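Local coordinates for particle-associated glycoside hydrolase (Acinetobacter phage Fri1, PDB 6C72), which probably degrades the capsular polysaccharide of Acinetobacter baumannii as the tailspike depolymerase with which the phage enters its host, at residues A95-E100 and I107-I112; H134-A139 and F180-D185; C218-K223 and F239-L244. All blocks are in the same frame, centred on the assembly; numbering follows the deposited sequence.

Contact 1: residues A95-E100 and I107-I112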
ATOM      1  N   ALA A  95      37.778 -23.364  -0.711  1.00 38.78           N
ATOM      2  CA  ALA A  95      38.403 -23.464   0.602  1.00 39.63           C
ATOM      3  C   ALA A  95      38.482 -24.901   1.089  1.00 39.33           C
ATOM      4  O   ALA A  95      38.833 -25.137   2.248  1.00 40.49           O
ATOM      5  CB  ALA A  95      37.650 -22.620   1.627  1.00 40.13           C
ATOM      6  N   GLY A  96      38.152 -25.865   0.240  1.00 37.19           N
ATOM      7  CA  GLY A  96      38.236 -27.260   0.597  1.00 38.38           C
ATOM      8  C   GLY A  96      36.923 -27.911   0.959  1.00 37.32           C
ATOM      9  O   GLY A  96      36.921 -29.097   1.294  1.00 38.35           O
ATOM     10  N   LEU A  97      35.810 -27.187   0.906  1.00 38.94           N
ATOM     11  CA  LEU A  97      34.528 -27.791   1.246  1.00 38.36           C
ATOM     12  C   LEU A  97      34.219 -28.951   0.298  1.00 38.97           C
ATOM     13  O   LEU A  97      34.395 -28.838  -0.918  1.00 39.99           O
ATOM     14  CB  LEU A  97      33.427 -26.735   1.189  1.00 38.05           C
ATOM     15  CG  LEU A  97      32.076 -27.178   1.745  1.00 37.31           C
ATOM     16  CD1 LEU A  97      31.671 -26.244   2.878  1.00 36.47           C
ATOM     17  CD2 LEU A  97      31.037 -27.179   0.654  1.00 37.87           C
ATOM     18  N   ARG A  98      33.787 -30.081   0.855  1.00 50.51           N
ATOM     19  CA  ARG A  98      33.520 -31.256   0.039  1.00 51.10           C
ATOM     20  C   ARG A  98      32.118 -31.172  -0.551  1.00 51.39           C
ATOM     21  O   ARG A  98      31.139 -31.023   0.184  1.00 50.75           O
ATOM     22  CB  ARG A  98      33.679 -32.537   0.866  1.00 50.86           C
ATOM     23  CG  ARG A  98      35.130 -32.968   1.144  1.00 51.01           C
ATOM     24  CD  ARG A  98      35.202 -34.230   2.035  1.00 51.12           C
ATOM     25  NE  ARG A  98      34.640 -35.418   1.378  1.00 51.10           N
ATOM     26  CZ  ARG A  98      34.598 -36.642   1.914  1.00 51.27           C
ATOM     27  NH1 ARG A  98      35.090 -36.861   3.134  1.00 51.56           N
ATOM     28  NH2 ARG A  98      34.075 -37.653   1.218  1.00 51.30           N
ATOM     29  N   ALA A  99      32.021 -31.285  -1.875  1.00 34.98           N
ATOM     30  CA  ALA A  99      30.762 -31.093  -2.589  1.00 33.80           C
ATOM     31  C   ALA A  99      30.000 -32.406  -2.781  1.00 34.12           C
ATOM     32  O   ALA A  99      30.536 -33.505  -2.600  1.00 35.49           O
ATOM     33  CB  ALA A  99      31.005 -30.449  -3.953  1.00 34.10           C
ATOM     34  N   GLU A 100      28.726 -32.265  -3.150  1.00 35.68           N
ATOM     35  CA  GLU A 100      27.857 -33.377  -3.552  1.00 36.21           C
ATOM     36  C   GLU A 100      27.843 -34.521  -2.544  1.00 35.50           C
ATOM     37  O   GLU A 100      27.669 -35.682  -2.908  1.00 35.97           O
ATOM     38  CB  GLU A 100      28.241 -33.902  -4.930  1.00 37.07           C
ATOM     39  CG  GLU A 100      28.338 -32.818  -5.963  1.00 38.08           C
ATOM     40  CD  GLU A 100      27.509 -33.132  -7.187  1.00 39.18           C
ATOM     41  OE1 GLU A 100      26.265 -32.977  -7.116  1.00 39.54           O
ATOM     42  OE2 GLU A 100      28.100 -33.555  -8.213  1.00 39.51           O
ATOM     43  N   ILE A 107      29.871 -35.019   8.044  1.00 46.78           N
ATOM     44  CA  ILE A 107      31.183 -34.385   8.056  1.00 46.47           C
ATOM     45  C   ILE A 107      31.006 -32.930   8.472  1.00 46.18           C
ATOM     46  O   ILE A 107      30.311 -32.164   7.789  1.00 45.56           O
ATOM     47  CB  ILE A 107      31.873 -34.504   6.688  1.00 46.04           C
ATOM     48  CG1 ILE A 107      32.265 -35.965   6.430  1.00 46.48           C
ATOM     49  CG2 ILE A 107      33.078 -33.594   6.614  1.00 45.78           C
ATOM     50  CD1 ILE A 107      32.548 -36.286   4.981  1.00 46.50           C
ATOM     51  N   ASP A 108      31.625 -32.551   9.593  1.00 39.15           N
ATOM     52  CA  ASP A 108      31.554 -31.174  10.070  1.00 38.23           C
ATOM     53  C   ASP A 108      32.470 -30.314   9.210  1.00 37.70           C
ATOM     54  O   ASP A 108      33.691 -30.503   9.206  1.00 39.18           O
ATOM     55  CB  ASP A 108      31.934 -31.107  11.554  1.00 39.97           C
ATOM     56  CG  ASP A 108      31.795 -29.694  12.164  1.00 39.25           C
ATOM     57  OD1 ASP A 108      31.395 -28.730  11.484  1.00 37.42           O
ATOM     58  OD2 ASP A 108      32.030 -29.554  13.378  1.00 40.73           O
ATOM     59  N   GLN A 109      31.889 -29.371   8.479  1.00 35.76           N
ATOM     60  CA  GLN A 109      32.658 -28.454   7.648  1.00 35.25           C
ATOM     61  C   GLN A 109      32.462 -27.018   8.126  1.00 34.38           C
ATOM     62  O   GLN A 109      32.596 -26.070   7.346  1.00 33.47           O
ATOM     63  CB  GLN A 109      32.284 -28.598   6.171  1.00 34.17           C
ATOM     64  CG  GLN A 109      32.174 -30.062   5.700  1.00 34.95           C
ATOM     65  CD  GLN A 109      32.363 -30.246   4.185  1.00 34.70           C
ATOM     66  OE1 GLN A 109      33.482 -30.158   3.664  1.00 35.65           O
ATOM     67  NE2 GLN A 109      31.261 -30.442   3.478  1.00 33.57           N
ATOM     68  N   THR A 110      32.132 -26.858   9.413  1.00 34.95           N
ATOM     69  CA  THR A 110      31.838 -25.540   9.968  1.00 35.32           C
ATOM     70  C   THR A 110      33.017 -24.586   9.796  1.00 35.39           C
ATOM     71  O   THR A 110      32.852 -23.449   9.337  1.00 35.09           O
ATOM     72  CB  THR A 110      31.457 -25.685  11.444  1.00 36.75           C
ATOM     73  OG1 THR A 110      30.208 -26.385  11.540  1.00 36.80           O
ATOM     74  CG2 THR A 110      31.338 -24.318  12.129  1.00 37.67           C
ATOM     75  N   THR A 111      34.217 -25.043  10.133  1.00 39.70           N
ATOM     76  CA  THR A 111      35.379 -24.168  10.070  1.00 39.98           C
ATOM     77  C   THR A 111      35.627 -23.665   8.652  1.00 39.08           C
ATOM     78  O   THR A 111      35.935 -22.483   8.450  1.00 39.20           O
ATOM     79  CB  THR A 111      36.603 -24.907  10.613  1.00 40.62           C
ATOM     80  OG1 THR A 111      36.377 -25.246  11.988  1.00 41.66           O
ATOM     81  CG2 THR A 111      37.852 -24.045  10.511  1.00 41.01           C
ATOM     82  N   ILE A 112      35.448 -24.535   7.654  1.00 35.27           N
ATOM     83  CA  ILE A 112      35.720 -24.145   6.272  1.00 34.56           C
ATOM     84  C   ILE A 112      34.736 -23.083   5.811  1.00 33.16           C
ATOM     85  O   ILE A 112      35.137 -22.062   5.236  1.00 33.23           O
ATOM     86  CB  ILE A 112      35.694 -25.374   5.347  1.00 34.92           C
ATOM     87  CG1 ILE A 112      36.907 -26.272   5.620  1.00 36.98           C
ATOM     88  CG2 ILE A 112      35.616 -24.948   3.881  1.00 34.10           C
ATOM     89  CD1 ILE A 112      36.799 -27.610   4.954  1.00 37.67           C
TER
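The side-chain amide of Gln109 docks on the backbone of Arg98 with both of its polar atoms. Gln109 OE1 accepts from Arg98 N at 2.8 Å, a nearly straight bond (177°) that arrives in the carbonyl plane on a lone pair, whereas Gln109 NE2 returns a weak bond to Arg98 O at 3.3 Å. With CG beside its own backbone N (chi1 -45°) and the chain extended beyond, the amide reaches across the gap and is fixed in rotation by this pair. Leu97 crosses it at about a right angle, its CG 3.8 Å from Gln109 NE2 and about as far from OE1. Gln109 is also the N-cap residue of helix 110-122, which lies near the start of the parallel beta-helix, consistent with the capping helix of related tailspikes. The tight packing continues at Ile112 in the first turn: its CG2 branch packs against both Ala95 CB (3.8 Å) and Leu97 CB (3.9 Å), while CD1 reaches the peptide of Gly96, whose positive phi turns the loop. Toward solvent the contact thins out. There the Arg98 chain, bent at chi3, leads an exposed guanidinium to Ile107, whose CD1 lies over one face, 3.2 Å from Arg98 NH1. Both side chains also touch a crystal neighbour, and the guanidinium plane stands 75° from the Gln109 amide.

Contact 2: residues H134-A139 and F180-D185. With ZN (zinc ion), chain D.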
ATOM      1  N   HIS A 134      24.678 -32.253   0.634  1.00 31.79           N
ATOM      2  CA  HIS A 134      24.379 -32.014   2.040  1.00 30.78           C
ATOM      3  C   HIS A 134      25.631 -31.477   2.715  1.00 30.26           C
ATOM      4  O   HIS A 134      26.724 -32.020   2.531  1.00 30.69           O
ATOM      5  CB  HIS A 134      23.891 -33.285   2.733  1.00 31.31           C
ATOM      6  CG  HIS A 134      22.520 -33.713   2.303  1.00 31.84           C
ATOM      7  ND1 HIS A 134      21.390 -33.470   3.053  1.00 31.72           N
ATOM      8  CD2 HIS A 134      22.092 -34.332   1.174  1.00 32.76           C
ATOM      9  CE1 HIS A 134      20.332 -33.947   2.423  1.00 32.43           C
ATOM     10  NE2 HIS A 134      20.729 -34.467   1.276  1.00 33.06           N
ATOM     11  N   ILE A 135      25.473 -30.384   3.454  1.00 33.79           N
ATOM     12  CA  ILE A 135      26.577 -29.689   4.097  1.00 33.51           C
ATOM     13  C   ILE A 135      26.223 -29.515   5.566  1.00 33.72           C
ATOM     14  O   ILE A 135      25.222 -28.863   5.892  1.00 33.64           O
ATOM     15  CB  ILE A 135      26.846 -28.328   3.438  1.00 33.06           C
ATOM     16  CG1 ILE A 135      27.108 -28.514   1.944  1.00 33.79           C
ATOM     17  CG2 ILE A 135      28.025 -27.644   4.098  1.00 32.99           C
ATOM     18  CD1 ILE A 135      27.170 -27.225   1.171  1.00 34.07           C
ATOM     19  N   TYR A 136      27.032 -30.093   6.449  1.00 33.02           N
ATOM     20  CA  TYR A 136      26.895 -29.885   7.890  1.00 33.87           C
ATOM     21  C   TYR A 136      27.926 -28.838   8.279  1.00 33.87           C
ATOM     22  O   TYR A 136      29.113 -29.143   8.417  1.00 34.07           O
ATOM     23  CB  TYR A 136      27.096 -31.182   8.664  1.00 34.87           C
ATOM     24  CG  TYR A 136      26.041 -32.243   8.409  1.00 35.20           C
ATOM     25  CD1 TYR A 136      24.898 -32.323   9.202  1.00 36.03           C
ATOM     26  CD2 TYR A 136      26.200 -33.182   7.393  1.00 34.97           C
ATOM     27  CE1 TYR A 136      23.942 -33.298   8.989  1.00 36.50           C
ATOM     28  CE2 TYR A 136      25.242 -34.156   7.166  1.00 35.50           C
ATOM     29  CZ  TYR A 136      24.116 -34.211   7.968  1.00 36.21           C
ATOM     30  OH  TYR A 136      23.170 -35.190   7.757  1.00 36.90           O
ATOM     31  N   ALA A 137      27.468 -27.602   8.460  1.00 33.91           N
ATOM     32  CA  ALA A 137      28.372 -26.493   8.732  1.00 34.05           C
ATOM     33  C   ALA A 137      27.583 -25.268   9.157  1.00 34.61           C
ATOM     34  O   ALA A 137      26.898 -24.658   8.330  1.00 33.88           O
ATOM     35  CB  ALA A 137      29.208 -26.158   7.497  1.00 32.99           C
ATOM     36  N   LYS A 138      27.689 -24.875  10.422  1.00 32.72           N
ATOM     37  CA  LYS A 138      26.975 -23.696  10.879  1.00 33.69           C
ATOM     38  C   LYS A 138      27.832 -22.473  10.611  1.00 33.54           C
ATOM     39  O   LYS A 138      29.057 -22.544  10.635  1.00 33.30           O
ATOM     40  CB  LYS A 138      26.594 -23.794  12.359  1.00 35.47           C
ATOM     41  CG  LYS A 138      27.708 -23.811  13.332  1.00 36.33           C
ATOM     42  CD  LYS A 138      27.148 -23.916  14.746  1.00 38.10           C
ATOM     43  CE  LYS A 138      28.243 -23.734  15.788  1.00 39.20           C
ATOM     44  NZ  LYS A 138      27.672 -23.556  17.161  1.00 40.82           N
ATOM     45  N   ALA A 139      27.182 -21.373  10.281  1.00 31.95           N
ATOM     46  CA  ALA A 139      27.876 -20.174   9.847  1.00 31.83           C
ATOM     47  C   ALA A 139      27.341 -18.969  10.594  1.00 33.49           C
ATOM     48  O   ALA A 139      26.136 -18.851  10.851  1.00 34.25           O
ATOM     49  CB  ALA A 139      27.737 -19.949   8.339  1.00 30.20           C
ATOM     50  N   PHE A 180      21.631 -28.653   0.473  1.00 30.72           N
ATOM     51  CA  PHE A 180      20.924 -28.933   1.720  1.00 30.59           C
ATOM     52  C   PHE A 180      21.840 -28.575   2.885  1.00 30.86           C
ATOM     53  O   PHE A 180      22.800 -29.302   3.182  1.00 31.90           O
ATOM     54  CB  PHE A 180      20.485 -30.395   1.796  1.00 31.43           C
ATOM     55  CG  PHE A 180      19.553 -30.797   0.696  1.00 31.26           C
ATOM     56  CD1 PHE A 180      18.187 -30.576   0.815  1.00 30.55           C
ATOM     57  CD2 PHE A 180      20.035 -31.415  -0.459  1.00 31.90           C
ATOM     58  CE1 PHE A 180      17.326 -30.945  -0.206  1.00 30.46           C
ATOM     59  CE2 PHE A 180      19.182 -31.784  -1.480  1.00 31.77           C
ATOM     60  CZ  PHE A 180      17.833 -31.560  -1.357  1.00 31.06           C
ATOM     61  N   TRP A 181      21.499 -27.498   3.585  1.00 30.00           N
ATOM     62  CA  TRP A 181      22.393 -26.879   4.559  1.00 30.12           C
ATOM     63  C   TRP A 181      21.944 -27.263   5.967  1.00 30.24           C
ATOM     64  O   TRP A 181      20.848 -26.887   6.404  1.00 29.51           O
ATOM     65  CB  TRP A 181      22.395 -25.370   4.348  1.00 29.21           C
ATOM     66  CG  TRP A 181      23.447 -24.624   5.085  1.00 29.41           C
ATOM     67  CD1 TRP A 181      24.478 -25.143   5.791  1.00 30.34           C
ATOM     68  CD2 TRP A 181      23.551 -23.200   5.202  1.00 28.74           C
ATOM     69  NE1 TRP A 181      25.226 -24.139   6.340  1.00 30.28           N
ATOM     70  CE2 TRP A 181      24.682 -22.932   5.988  1.00 29.31           C
ATOM     71  CE3 TRP A 181      22.789 -22.126   4.722  1.00 27.82           C
ATOM     72  CZ2 TRP A 181      25.077 -21.630   6.316  1.00 28.97           C
ATOM     73  CZ3 TRP A 181      23.182 -20.833   5.044  1.00 27.51           C
ATOM     74  CH2 TRP A 181      24.315 -20.597   5.833  1.00 28.08           C
ATOM     75  N   HIS A 182      22.777 -28.035   6.661  1.00 31.26           N
ATOM     76  CA  HIS A 182      22.536 -28.458   8.032  1.00 31.58           C
ATOM     77  C   HIS A 182      23.496 -27.734   8.956  1.00 31.69           C
ATOM     78  O   HIS A 182      24.481 -27.137   8.521  1.00 31.80           O
ATOM     79  CB  HIS A 182      22.748 -29.963   8.234  1.00 32.86           C
ATOM     80  CG  HIS A 182      22.083 -30.849   7.227  1.00 33.09           C
ATOM     81  ND1 HIS A 182      21.118 -31.769   7.577  1.00 33.43           N
ATOM     82  CD2 HIS A 182      22.298 -31.015   5.900  1.00 33.17           C
ATOM     83  CE1 HIS A 182      20.749 -32.446   6.505  1.00 33.69           C
ATOM     84  NE2 HIS A 182      21.444 -32.000   5.474  1.00 33.50           N
ATOM     85  N   SER A 183      23.218 -27.839  10.248  1.00 31.79           N
ATOM     86  CA  SER A 183      24.107 -27.345  11.285  1.00 32.09           C
ATOM     87  C   SER A 183      24.978 -28.473  11.821  1.00 33.52           C
ATOM     88  O   SER A 183      24.667 -29.655  11.676  1.00 34.24           O
ATOM     89  CB  SER A 183      23.314 -26.716  12.431  1.00 31.41           C
ATOM     90  OG  SER A 183      24.196 -26.272  13.448  1.00 31.76           O
ATOM     91  N   SER A 184      26.074 -28.092  12.469  1.00 35.61           N
ATOM     92  CA  SER A 184      26.953 -29.057  13.111  1.00 35.83           C
ATOM     93  C   SER A 184      26.580 -29.344  14.561  1.00 36.71           C
ATOM     94  O   SER A 184      27.220 -30.205  15.175  1.00 37.06           O
ATOM     95  CB  SER A 184      28.402 -28.580  13.049  1.00 36.16           C
ATOM     96  OG  SER A 184      28.555 -27.329  13.690  1.00 35.49           O
ATOM     97  N   ASP A 185      25.593 -28.649  15.125  1.00 43.83           N
ATOM     98  CA  ASP A 185      25.117 -28.921  16.486  1.00 44.73           C
ATOM     99  C   ASP A 185      23.620 -28.596  16.556  1.00 45.16           C
ATOM    100  O   ASP A 185      22.939 -28.517  15.527  1.00 44.74           O
ATOM    101  CB  ASP A 185      25.949 -28.133  17.520  1.00 45.02           C
ATOM    102  CG  ASP A 185      25.834 -26.609  17.361  1.00 44.77           C
ATOM    103  OD1 ASP A 185      24.850 -26.102  16.770  1.00 44.63           O
ATOM    104  OD2 ASP A 185      26.751 -25.898  17.829  1.00 44.64           O
TER
HETATM  105 ZN    ZN D 801      19.657 -35.418  -0.109  1.00 35.61          ZN
HETATM  106  O   HOH W   1      19.427 -37.559  -0.181  1.00 36.49           O
HETATM  107  O   HOH W   2      17.284 -34.906   0.550  1.00 32.51           O
HETATM  108  O   HOH W   3      20.602 -35.205  -1.852  1.00 31.53           O
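His134 and His182 share a nearly straight bond (174°) in which His134 ND1 donates to His182 NE2 at 2.8 Å, close to the plane of both rings. The other nitrogen of each is used too: His134 NE2 binds a zinc ion at 2.0 Å, with three waters as further ligands, and His182 ND1 is hydrogen-bonded to Ser209 O. Phe180 lies in an offset stack on His134, and Tyr136 in another on His182, with Tyr136 OH bonded to Glu103 O. Beneath this aromatic cluster run two parallel strands from neighbouring coils of the beta-helix, joined by Ile135 N to Phe180 O (2.9 Å), His182 N to Ile135 O (2.7 Å) and Ala137 N to His182 O (3.0 Å). On the opposite face Trp181, with CG anti to its backbone N (chi1 -169°), turns its indole edge to the Ala137 backbone, and NE1 donates to Ala137 O at 2.7 Å. Where strand 133-140 is interrupted, Lys138 NZ meets the syn side of Asp185 OD2 at 2.6 Å and forms a second salt bridge to Glu160 of the second subunit. Asp185 OD1 is bonded to Ser187 OG, while Ser183 OG bonds to Gln188 O and accepts from Asp185 N in an ST turn.

Contact 3: residues C218-K223 and F239-L244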
ATOM      1  N   CYS A 218      18.292 -29.454  15.037  1.00 36.74           N
ATOM      2  CA  CYS A 218      18.822 -28.121  15.239  1.00 36.01           C
ATOM      3  C   CYS A 218      17.702 -27.150  15.590  1.00 36.21           C
ATOM      4  O   CYS A 218      16.599 -27.218  15.037  1.00 36.48           O
ATOM      5  CB  CYS A 218      19.553 -27.662  13.987  1.00 35.06           C
ATOM      6  SG  CYS A 218      20.310 -26.072  14.221  1.00 34.40           S
ATOM      7  N   GLY A 219      17.984 -26.246  16.523  1.00 35.81           N
ATOM      8  CA  GLY A 219      16.993 -25.292  16.982  1.00 36.09           C
ATOM      9  C   GLY A 219      16.429 -24.400  15.894  1.00 35.43           C
ATOM     10  O   GLY A 219      15.222 -24.407  15.638  1.00 35.87           O
ATOM     11  N   PHE A 220      17.291 -23.632  15.240  1.00 27.68           N
ATOM     12  CA  PHE A 220      16.874 -22.647  14.258  1.00 26.80           C
ATOM     13  C   PHE A 220      17.558 -22.894  12.926  1.00 26.72           C
ATOM     14  O   PHE A 220      18.725 -23.308  12.873  1.00 27.40           O
ATOM     15  CB  PHE A 220      17.218 -21.222  14.703  1.00 26.61           C
ATOM     16  CG  PHE A 220      16.643 -20.833  16.039  1.00 27.36           C
ATOM     17  CD1 PHE A 220      15.263 -20.705  16.209  1.00 27.89           C
ATOM     18  CD2 PHE A 220      17.486 -20.573  17.122  1.00 27.68           C
ATOM     19  CE1 PHE A 220      14.733 -20.332  17.443  1.00 28.72           C
ATOM     20  CE2 PHE A 220      16.967 -20.195  18.350  1.00 28.40           C
ATOM     21  CZ  PHE A 220      15.583 -20.068  18.513  1.00 28.90           C
ATOM     22  N   GLY A 221      16.828 -22.616  11.848  1.00 33.02           N
ATOM     23  CA  GLY A 221      17.457 -22.466  10.553  1.00 32.64           C
ATOM     24  C   GLY A 221      18.176 -21.136  10.468  1.00 32.47           C
ATOM     25  O   GLY A 221      19.402 -21.072  10.586  1.00 32.57           O
ATOM     26  N   ILE A 222      17.417 -20.060  10.284  1.00 32.93           N
ATOM     27  CA  ILE A 222      17.948 -18.702  10.261  1.00 33.10           C
ATOM     28  C   ILE A 222      17.520 -18.023  11.549  1.00 33.16           C
ATOM     29  O   ILE A 222      16.321 -17.938  11.841  1.00 33.08           O
ATOM     30  CB  ILE A 222      17.459 -17.902   9.043  1.00 33.35           C
ATOM     31  CG1 ILE A 222      17.681 -18.681   7.745  1.00 33.63           C
ATOM     32  CG2 ILE A 222      18.160 -16.537   8.990  1.00 34.04           C
ATOM     33  CD1 ILE A 222      17.021 -18.056   6.539  1.00 34.29           C
ATOM     34  N   LYS A 223      18.498 -17.588  12.336  1.00 30.28           N
ATOM     35  CA  LYS A 223      18.283 -16.760  13.516  1.00 30.71           C
ATOM     36  C   LYS A 223      18.862 -15.385  13.222  1.00 31.26           C
ATOM     37  O   LYS A 223      20.068 -15.256  12.985  1.00 31.63           O
ATOM     38  CB  LYS A 223      18.936 -17.372  14.762  1.00 31.03           C
ATOM     39  CG  LYS A 223      18.821 -16.502  15.990  1.00 31.72           C
ATOM     40  CD  LYS A 223      19.412 -17.119  17.266  1.00 32.05           C
ATOM     41  CE  LYS A 223      19.240 -16.110  18.415  1.00 32.70           C
ATOM     42  NZ  LYS A 223      19.854 -16.492  19.731  1.00 32.96           N
ATOM     43  N   PHE A 239      13.146 -28.250  11.715  1.00 30.29           N
ATOM     44  CA  PHE A 239      13.878 -27.646  12.822  1.00 29.94           C
ATOM     45  C   PHE A 239      13.148 -27.830  14.151  1.00 31.27           C
ATOM     46  O   PHE A 239      11.920 -27.921  14.213  1.00 32.40           O
ATOM     47  CB  PHE A 239      14.168 -26.170  12.530  1.00 28.81           C
ATOM     48  CG  PHE A 239      15.245 -25.996  11.503  1.00 27.73           C
ATOM     49  CD1 PHE A 239      16.585 -25.980  11.880  1.00 27.62           C
ATOM     50  CD2 PHE A 239      14.935 -25.985  10.147  1.00 27.45           C
ATOM     51  CE1 PHE A 239      17.594 -25.885  10.922  1.00 27.78           C
ATOM     52  CE2 PHE A 239      15.935 -25.881   9.187  1.00 26.88           C
ATOM     53  CZ  PHE A 239      17.263 -25.828   9.574  1.00 27.37           C
ATOM     54  N   ARG A 240      13.941 -27.921  15.220  1.00 29.05           N
ATOM     55  CA  ARG A 240      13.403 -28.219  16.541  1.00 29.71           C
ATOM     56  C   ARG A 240      12.584 -27.056  17.085  1.00 28.99           C
ATOM     57  O   ARG A 240      11.624 -27.269  17.831  1.00 30.12           O
ATOM     58  CB  ARG A 240      14.554 -28.573  17.485  1.00 30.75           C
ATOM     59  CG  ARG A 240      14.151 -28.935  18.912  1.00 31.68           C
ATOM     60  CD  ARG A 240      15.345 -29.386  19.748  1.00 32.90           C
ATOM     61  NE  ARG A 240      16.509 -28.506  19.602  1.00 32.52           N
ATOM     62  CZ  ARG A 240      16.748 -27.425  20.350  1.00 32.25           C
ATOM     63  NH1 ARG A 240      15.904 -27.065  21.312  1.00 32.30           N
ATOM     64  NH2 ARG A 240      17.841 -26.700  20.138  1.00 32.04           N
ATOM     65  N   LEU A 241      12.945 -25.826  16.732  1.00 30.37           N
ATOM     66  CA  LEU A 241      12.179 -24.664  17.166  1.00 30.49           C
ATOM     67  C   LEU A 241      11.517 -24.015  15.956  1.00 30.05           C
ATOM     68  O   LEU A 241      10.334 -24.252  15.697  1.00 30.95           O
ATOM     69  CB  LEU A 241      13.075 -23.666  17.912  1.00 29.75           C
ATOM     70  CG  LEU A 241      13.734 -24.254  19.161  1.00 30.22           C
ATOM     71  CD1 LEU A 241      14.631 -23.239  19.836  1.00 29.65           C
ATOM     72  CD2 LEU A 241      12.697 -24.768  20.147  1.00 31.47           C
ATOM     73  N   GLU A 242      12.278 -23.239  15.183  1.00 31.55           N
ATOM     74  CA  GLU A 242      11.741 -22.528  14.031  1.00 30.86           C
ATOM     75  C   GLU A 242      12.707 -22.610  12.856  1.00 29.56           C
ATOM     76  O   GLU A 242      13.928 -22.620  13.029  1.00 29.01           O
ATOM     77  CB  GLU A 242      11.469 -21.045  14.341  1.00 30.51           C
ATOM     78  CG  GLU A 242      10.206 -20.789  15.145  1.00 31.74           C
ATOM     79  CD  GLU A 242      10.456 -20.845  16.641  1.00 32.26           C
ATOM     80  OE1 GLU A 242      11.610 -20.598  17.069  1.00 31.78           O
ATOM     81  OE2 GLU A 242       9.498 -21.136  17.389  1.00 32.99           O
ATOM     82  N   GLY A 243      12.142 -22.632  11.652  1.00 24.69           N
ATOM     83  CA  GLY A 243      12.974 -22.457  10.477  1.00 24.55           C
ATOM     84  C   GLY A 243      13.574 -21.064  10.396  1.00 24.24           C
ATOM     85  O   GLY A 243      14.716 -20.896   9.961  1.00 24.42           O
ATOM     86  N   LEU A 244      12.821 -20.054  10.829  1.00 27.30           N
ATOM     87  CA  LEU A 244      13.247 -18.661  10.843  1.00 26.84           C
ATOM     88  C   LEU A 244      12.871 -18.054  12.188  1.00 27.21           C
ATOM     89  O   LEU A 244      11.747 -18.250  12.663  1.00 27.81           O
ATOM     90  CB  LEU A 244      12.586 -17.876   9.701  1.00 26.72           C
ATOM     91  CG  LEU A 244      12.687 -16.346   9.719  1.00 26.62           C
ATOM     92  CD1 LEU A 244      14.113 -15.847   9.538  1.00 26.80           C
ATOM     93  CD2 LEU A 244      11.739 -15.722   8.690  1.00 26.86           C
TER
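Cys218 O receives Arg240 N at 2.8 Å, the first of five backbone bonds that hold two successive coils of the parallel beta-helix together where the chain rounds a corner. The SG of Cys218 sits at the edge of the Phe239 ring, a loose sulfur-aromatic contact with 5.5 Å between SG and the ring centroid. At Gly219 the carbonyl oxygen is gripped twice, by Leu241 N on an in-plane lone pair and by Glu242 N at a slightly longer 3.2 Å from Gly219 O. The CA of this glycine lies against one face of the Arg240 guanidinium, which is bonded through NE to Asn217 O and through NH2 to Gly186 O. Phe220 and Glu242 run side by side and point the same way, ring and carboxylate nearly coplanar (26°), so that Glu242 OE1 meets the ring edge 3.2 Å from Phe220 CE1. The other carboxylate oxygen, OE2, is engaged by Arg269 and Asn270. Leu241 CD1 touches the far end of the same ring, 3.6 Å from Phe220 CZ. The corner itself falls at Gly221, which donates from N to Glu242 O and rests its CA over the face of Phe239, 3.7 Å from the centroid, in a CH-pi contact. A first torsion of -74° in Phe239, which sets CG opposite the carbonyl carbon, brings the ring against this glycine. Beyond the corner Ile222 N bonds to Gly243 O at 2.8 Å, and Ile222 O accepts a CA-H...O contact from Leu244 CA at 3.3 Å.

How the contacts relate
From the N terminus the three contacts follow in series, none nested in or crossing another. Contact 1 closes a short loop between strand 89-91 and helix 110-122. Contact 2 then spans 40 residues, including helix 160-165, and brings strand 179-182 beside strand 133-140. Contact 3 closes a return of 15 residues and pairs the next coils. Contacts 1 and 2 touch directly: Gln109 N probably bonds to Tyr136 O, and Thr110 OG1 to Ser184 OG, which ties the helix start to the first coils. Contact 2 meets contact 3 by packing of Ser183 CB on Cys218 SG, whereas contacts 1 and 3 stay about 10 Å apart at their nearest atoms.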